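Long-range contacts in beta-xylosidase (Uncultured organism, PDB 4MLG), which probably hydrolyses beta-1,4-linked xylo-oligosaccharides, releasing xylose from their non-reducing ends, as a calcium-binding beta-propeller enzyme of glycoside hydrolase family 43: residues F46-Y51 with Q82-D87; V69-E74 with M97-K102. One frame throughout, in Å; residues are numbered along the deposited sequence.

Interaction 1. Residues F46-Y51 with Q82-D87. With CA (calcium ion), chain M.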
loop_
_atom_site.group_PDB
_atom_site.type_symbol
_atom_site.label_atom_id
_atom_site.label_comp_id
_atom_site.label_asym_id
_atom_site.label_seq_id
_atom_site.Cartn_x
_atom_site.Cartn_y
_atom_site.Cartn_z
ATOM N N PHE A 46 -1.848 0.873 -21.021
ATOM C CA PHE A 46 -1.614 2.236 -20.565
ATOM C C PHE A 46 -0.328 2.271 -19.752
ATOM O O PHE A 46 -0.355 2.406 -18.530
ATOM C CB PHE A 46 -2.788 2.738 -19.724
ATOM C CG PHE A 46 -4.050 2.952 -20.509
ATOM C CD1 PHE A 46 -4.148 3.996 -21.414
ATOM C CD2 PHE A 46 -5.141 2.117 -20.336
ATOM C CE1 PHE A 46 -5.309 4.198 -22.136
ATOM C CE2 PHE A 46 -6.306 2.316 -21.056
ATOM C CZ PHE A 46 -6.388 3.357 -21.957
ATOM N N ASN A 47 0.799 2.143 -20.444
ATOM C CA ASN A 47 2.093 2.030 -19.787
ATOM C C ASN A 47 2.923 3.300 -19.930
ATOM O O ASN A 47 4.077 3.248 -20.354
ATOM C CB ASN A 47 2.865 0.837 -20.356
ATOM C CG ASN A 47 3.995 0.385 -19.452
ATOM O OD1 ASN A 47 3.920 0.519 -18.230
ATOM N ND2 ASN A 47 5.051 -0.153 -20.049
ATOM N N MET A 48 2.333 4.439 -19.583
ATOM C CA MET A 48 3.057 5.705 -19.627
ATOM C C MET A 48 4.172 5.703 -18.586
ATOM O O MET A 48 4.079 5.013 -17.571
ATOM C CB MET A 48 2.109 6.884 -19.399
ATOM C CG MET A 48 0.971 6.957 -20.403
ATOM S SD MET A 48 -0.370 5.815 -20.030
ATOM C CE MET A 48 -1.365 6.825 -18.941
ATOM N N LYS A 49 5.227 6.471 -18.836
ATOM C CA LYS A 49 6.395 6.430 -17.962
ATOM C C LYS A 49 7.034 7.792 -17.689
ATOM O O LYS A 49 8.043 7.871 -16.991
ATOM C CB LYS A 49 7.442 5.463 -18.523
ATOM C CG LYS A 49 7.824 5.732 -19.968
ATOM C CD LYS A 49 8.817 4.701 -20.476
ATOM C CE LYS A 49 9.148 4.927 -21.942
ATOM N NZ LYS A 49 10.149 3.946 -22.446
ATOM N N ASP A 50 6.449 8.859 -18.226
ATOM C CA ASP A 50 7.002 10.194 -18.009
ATOM C C ASP A 50 5.982 11.325 -18.169
ATOM O O ASP A 50 4.838 11.097 -18.566
ATOM C CB ASP A 50 8.206 10.434 -18.927
ATOM C CG ASP A 50 7.835 10.402 -20.394
ATOM O OD1 ASP A 50 6.793 9.801 -20.731
ATOM O OD2 ASP A 50 8.586 10.975 -21.210
ATOM N N TYR A 51 6.414 12.543 -17.848
ATOM C CA TYR A 51 5.570 13.728 -17.959
ATOM C C TYR A 51 6.256 14.831 -18.757
ATOM O O TYR A 51 7.419 15.151 -18.514
ATOM C CB TYR A 51 5.221 14.276 -16.571
ATOM C CG TYR A 51 4.220 13.454 -15.796
ATOM C CD1 TYR A 51 3.173 12.808 -16.438
ATOM C CD2 TYR A 51 4.321 13.326 -14.417
ATOM C CE1 TYR A 51 2.255 12.056 -15.729
ATOM C CE2 TYR A 51 3.411 12.578 -13.700
ATOM C CZ TYR A 51 2.380 11.945 -14.359
ATOM O OH TYR A 51 1.474 11.199 -13.642
ATOM N N GLN A 82 3.670 2.730 -14.468
ATOM C CA GLN A 82 2.483 3.446 -14.942
ATOM C C GLN A 82 2.231 4.805 -14.283
ATOM O O GLN A 82 1.579 4.892 -13.242
ATOM C CB GLN A 82 1.239 2.554 -14.850
ATOM C CG GLN A 82 1.308 1.315 -15.735
ATOM C CD GLN A 82 0.238 0.294 -15.403
ATOM O OE1 GLN A 82 0.171 -0.206 -14.282
ATOM N NE2 GLN A 82 -0.606 -0.020 -16.378
ATOM N N LEU A 83 2.752 5.861 -14.905
ATOM C CA LEU A 83 2.446 7.233 -14.509
ATOM C C LEU A 83 1.178 7.695 -15.209
ATOM O O LEU A 83 1.206 8.022 -16.395
ATOM C CB LEU A 83 3.587 8.174 -14.894
ATOM C CG LEU A 83 4.741 8.357 -13.913
ATOM C CD1 LEU A 83 5.740 9.363 -14.465
ATOM C CD2 LEU A 83 4.216 8.805 -12.560
ATOM N N TRP A 84 0.069 7.732 -14.480
ATOM C CA TRP A 84 -1.206 8.103 -15.082
ATOM C C TRP A 84 -1.522 9.594 -14.918
ATOM O O TRP A 84 -0.615 10.403 -14.722
ATOM C CB TRP A 84 -2.335 7.204 -14.561
ATOM C CG TRP A 84 -2.275 5.802 -15.125
ATOM C CD1 TRP A 84 -1.284 5.274 -15.905
ATOM C CD2 TRP A 84 -3.250 4.760 -14.964
ATOM N NE1 TRP A 84 -1.578 3.974 -16.235
ATOM C CE2 TRP A 84 -2.780 3.634 -15.670
ATOM C CE3 TRP A 84 -4.472 4.670 -14.291
ATOM C CZ2 TRP A 84 -3.488 2.433 -15.721
ATOM C CZ3 TRP A 84 -5.173 3.476 -14.342
ATOM C CH2 TRP A 84 -4.680 2.375 -15.052
ATOM N N ASP A 85 -2.801 9.951 -15.013
ATOM C CA ASP A 85 -3.225 11.353 -15.014
ATOM C C ASP A 85 -2.816 12.123 -13.758
ATOM O O ASP A 85 -3.249 11.796 -12.658
ATOM C CB ASP A 85 -4.741 11.445 -15.195
ATOM C CG ASP A 85 -5.260 12.864 -15.064
ATOM O OD1 ASP A 85 -4.622 13.790 -15.607
ATOM O OD2 ASP A 85 -6.309 13.052 -14.416
ATOM N N SER A 86 -2.001 13.158 -13.940
ATOM C CA SER A 86 -1.523 13.977 -12.827
ATOM C C SER A 86 -2.186 15.354 -12.795
ATOM O O SER A 86 -2.952 15.706 -13.692
ATOM C CB SER A 86 -0.007 14.143 -12.913
ATOM O OG SER A 86 0.365 14.762 -14.133
ATOM N N ASP A 87 -1.883 16.128 -11.755
ATOM C CA ASP A 87 -2.386 17.495 -11.632
ATOM C C ASP A 87 -1.417 18.348 -10.810
ATOM O O ASP A 87 -0.646 17.821 -10.005
ATOM C CB ASP A 87 -3.787 17.508 -11.008
ATOM C CG ASP A 87 -4.463 18.866 -11.107
ATOM O OD1 ASP A 87 -3.972 19.722 -11.873
ATOM O OD2 ASP A 87 -5.492 19.075 -10.429
HETATM CA CA CA M . -7.442 15.103 -14.607
HETATM O O HOH W 1 5.677 2.887 -16.402
HETATM O O HOH W 2 2.397 10.005 -18.437
#
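The carbonyl oxygen of Phe46 is gripped by two side-chain N-H groups from 82-87. Trp84 NE1 donates to Phe46 O at 3.0 Å, tilted modestly from the carbonyl plane, while Gln82 NE2 reaches Phe46 O at 3.3 Å from the opposite face, well above that plane. Together they tie down the loop that leads into strand 50-56. With its chain extended beyond CG (chi2 167°) and the amide rotated (chi3 -60°), Gln82 presents NE2 to this oxygen. Next along the backbones, Leu83 N donates to Met48 O at 3.1 Å, and a water bridges Met48 O to Gln82 N; a second water links Asp50 O with Leu83 O.

Met48, bent at chi2 and chi3, runs roughly perpendicular to the indole in an oblique Met-aromatic contact, its SD 5.0 Å from the centroid of the five-membered ring of Trp84. Tyr51 is sandwiched: Leu83 CD1 sits over one face, 4.2 Å from the ring centroid, in a CH-pi contact, and Ser86 OG lies over the other. At the ring edge Tyr51 OH donates to Trp84 O, a bond whose modelled length is doubtful.

Beyond these clamps Asp85 OD2 binds the calcium ion at 2.4 Å, joined there by His274. Two neighbouring sheets meeting beside a calcium ion fit the central region of the five-bladed beta-propeller known for family 43.

Interaction 2. Residues V69-E74 with M97-K102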
loop_
_atom_site.group_PDB
_atom_site.type_symbol
_atom_site.label_atom_id
_atom_site.label_comp_id
_atom_site.label_asym_id
_atom_site.label_seq_id
_atom_site.Cartn_x
_atom_site.Cartn_y
_atom_site.Cartn_z
ATOM N N VAL A 69 10.682 16.725 -20.850
ATOM C CA VAL A 69 10.378 15.842 -19.730
ATOM C C VAL A 69 10.713 16.506 -18.396
ATOM O O VAL A 69 11.798 17.062 -18.223
ATOM C CB VAL A 69 11.146 14.509 -19.849
ATOM C CG1 VAL A 69 10.881 13.624 -18.637
ATOM C CG2 VAL A 69 10.764 13.792 -21.133
ATOM N N VAL A 70 9.774 16.447 -17.457
ATOM C CA VAL A 70 9.965 17.040 -16.138
ATOM C C VAL A 70 9.944 15.977 -15.045
ATOM O O VAL A 70 10.271 16.256 -13.891
ATOM C CB VAL A 70 8.879 18.080 -15.828
ATOM C CG1 VAL A 70 9.012 19.279 -16.753
ATOM C CG2 VAL A 70 7.500 17.449 -15.948
ATOM N N LEU A 71 9.552 14.762 -15.417
ATOM C CA LEU A 71 9.473 13.654 -14.474
ATOM C C LEU A 71 9.377 12.326 -15.216
ATOM O O LEU A 71 8.656 12.216 -16.206
ATOM C CB LEU A 71 8.257 13.820 -13.557
ATOM C CG LEU A 71 8.126 12.848 -12.381
ATOM C CD1 LEU A 71 9.212 13.106 -11.350
ATOM C CD2 LEU A 71 6.747 12.945 -11.744
ATOM N N ARG A 72 10.112 11.325 -14.738
ATOM C CA ARG A 72 10.014 9.973 -15.282
ATOM C C ARG A 72 10.066 8.945 -14.155
ATOM O O ARG A 72 10.549 9.236 -13.061
ATOM C CB ARG A 72 11.118 9.708 -16.310
ATOM C CG ARG A 72 12.522 9.659 -15.731
ATOM C CD ARG A 72 13.567 9.447 -16.820
ATOM N NE ARG A 72 13.603 10.555 -17.773
ATOM C CZ ARG A 72 14.397 11.616 -17.658
ATOM N NH1 ARG A 72 15.226 11.719 -16.629
ATOM N NH2 ARG A 72 14.361 12.576 -18.572
ATOM N N THR A 73 9.566 7.744 -14.431
ATOM C CA THR A 73 9.479 6.689 -13.424
ATOM C C THR A 73 10.826 6.324 -12.799
ATOM O O THR A 73 10.884 5.926 -11.639
ATOM C CB THR A 73 8.823 5.415 -13.992
ATOM O OG1 THR A 73 9.578 4.944 -15.115
ATOM C CG2 THR A 73 7.397 5.703 -14.433
ATOM N N GLU A 74 11.905 6.461 -13.564
ATOM C CA GLU A 74 13.238 6.149 -13.056
ATOM C C GLU A 74 13.642 7.086 -11.922
ATOM O O GLU A 74 14.332 6.681 -10.986
ATOM C CB GLU A 74 14.286 6.218 -14.170
ATOM C CG GLU A 74 14.134 5.171 -15.260
ATOM C CD GLU A 74 13.316 5.666 -16.435
ATOM O OE1 GLU A 74 13.723 5.410 -17.588
ATOM O OE2 GLU A 74 12.268 6.306 -16.209
ATOM N N MET A 97 3.242 18.894 -7.887
ATOM C CA MET A 97 2.679 17.954 -8.849
ATOM C C MET A 97 2.226 16.674 -8.158
ATOM O O MET A 97 3.005 16.030 -7.456
ATOM C CB MET A 97 3.692 17.620 -9.945
ATOM C CG MET A 97 3.232 16.516 -10.881
ATOM S SD MET A 97 4.433 16.139 -12.171
ATOM C CE MET A 97 4.476 17.691 -13.063
ATOM N N TYR A 98 0.964 16.310 -8.355
ATOM C CA TYR A 98 0.422 15.097 -7.760
ATOM C C TYR A 98 0.201 14.026 -8.821
ATOM O O TYR A 98 -0.686 14.145 -9.666
ATOM C CB TYR A 98 -0.880 15.399 -7.015
ATOM C CG TYR A 98 -0.689 16.287 -5.806
ATOM C CD1 TYR A 98 -0.574 15.745 -4.535
ATOM C CD2 TYR A 98 -0.612 17.668 -5.938
ATOM C CE1 TYR A 98 -0.400 16.551 -3.428
ATOM C CE2 TYR A 98 -0.436 18.482 -4.836
ATOM C CZ TYR A 98 -0.330 17.918 -3.584
ATOM O OH TYR A 98 -0.153 18.723 -2.485
ATOM N N PHE A 99 1.019 12.981 -8.770
ATOM C CA PHE A 99 0.980 11.927 -9.773
ATOM C C PHE A 99 0.542 10.591 -9.182
ATOM O O PHE A 99 0.934 10.238 -8.071
ATOM C CB PHE A 99 2.350 11.776 -10.441
ATOM C CG PHE A 99 3.465 11.460 -9.482
ATOM C CD1 PHE A 99 3.802 10.147 -9.194
ATOM C CD2 PHE A 99 4.182 12.478 -8.874
ATOM C CE1 PHE A 99 4.824 9.856 -8.311
ATOM C CE2 PHE A 99 5.208 12.193 -7.992
ATOM C CZ PHE A 99 5.529 10.880 -7.711
ATOM N N PRO A 100 -0.284 9.848 -9.930
ATOM C CA PRO A 100 -0.660 8.484 -9.563
ATOM C C PRO A 100 0.363 7.493 -10.107
ATOM O O PRO A 100 0.891 7.691 -11.201
ATOM C CB PRO A 100 -2.003 8.304 -10.265
ATOM C CG PRO A 100 -1.895 9.150 -11.478
ATOM C CD PRO A 100 -1.005 10.317 -11.125
ATOM N N LEU A 101 0.643 6.444 -9.344
ATOM C CA LEU A 101 1.656 5.470 -9.731
ATOM C C LEU A 101 1.533 4.225 -8.869
ATOM O O LEU A 101 1.476 4.315 -7.642
ATOM C CB LEU A 101 3.057 6.070 -9.576
ATOM C CG LEU A 101 4.259 5.230 -10.013
ATOM C CD1 LEU A 101 4.376 5.198 -11.527
ATOM C CD2 LEU A 101 5.530 5.773 -9.390
ATOM N N LYS A 102 1.477 3.064 -9.511
ATOM C CA LYS A 102 1.483 1.810 -8.776
ATOM C C LYS A 102 2.820 1.684 -8.066
ATOM O O LYS A 102 3.868 1.933 -8.660
ATOM C CB LYS A 102 1.272 0.622 -9.716
ATOM C CG LYS A 102 -0.114 0.538 -10.340
ATOM C CD LYS A 102 -0.258 -0.748 -11.139
ATOM C CE LYS A 102 -1.655 -0.914 -11.715
ATOM N NZ LYS A 102 -1.755 -2.173 -12.505
#
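Leu71 and Met97 both set CG anti to the backbone N (chi1 -172° in Leu71), which sends each chain towards the opposite strand. Met97 stays straight as far as SD and then bends at chi3 (-63°), carrying CE towards Val70. The two chains run antiparallel alongside one another, and Leu71 CD2 comes to rest 4.0 Å from Met97 SD.

The same methyl does a second job. Leu71 CD2 stands over one face of the Phe99 ring, 4.3 Å from its centroid and close enough to the ring normal to count as a CH-pi contact, with the two side chains roughly perpendicular. One leucine branch therefore meets both a thioether and an aromatic face. Looser touches flank it: Val70 CG2 meets Met97 CE at 4.2 Å, and at the far end Thr73 CG2 meets Leu101 CD1, also at 4.2 Å. Thr73 OG1 donates to Glu74 OE2, from above the carboxylate plane, while its CG2 methyl is the part that meets Leu101.

Across the two segments the packing is apolar. The axes of strands 69-72 and 97-102 approach to 10.8 Å and cross at -45°, too far apart for backbone pairing, and the contact is made by side chains. Met97, Phe99 and Leu101 project from one side of their strand into it. Around them, Tyr51 of strand 50-56 and Leu83 of strand 81-91 also pack on Phe99, while Ala113 of strand 108-115 and Phe122 close in on Met97, placing the contact between one antiparallel blade sheet and the next.

How the interactions relate
Both interactions join the same two antiparallel sheets, and their centres lie only about 6 Å apart. Strands 50-56 and 64-72 are neighbours in one sheet, strands 81-91 and 94-102 in the other; along the chain the segments of the two interactions alternate. Probable backbone hydrogen bonds stitch them together, Tyr51 N to Leu71 O in the first sheet and Tyr98 N to Asp87 O in the second. Interaction 1 is partly buried, lies nearer the centre of the chain, and mixes carbonyl-to-N-H bonds and waters with aromatic and apolar packing, beside the calcium site. Interaction 2 is buried, and methyls, a thioether and one aromatic face do the work there.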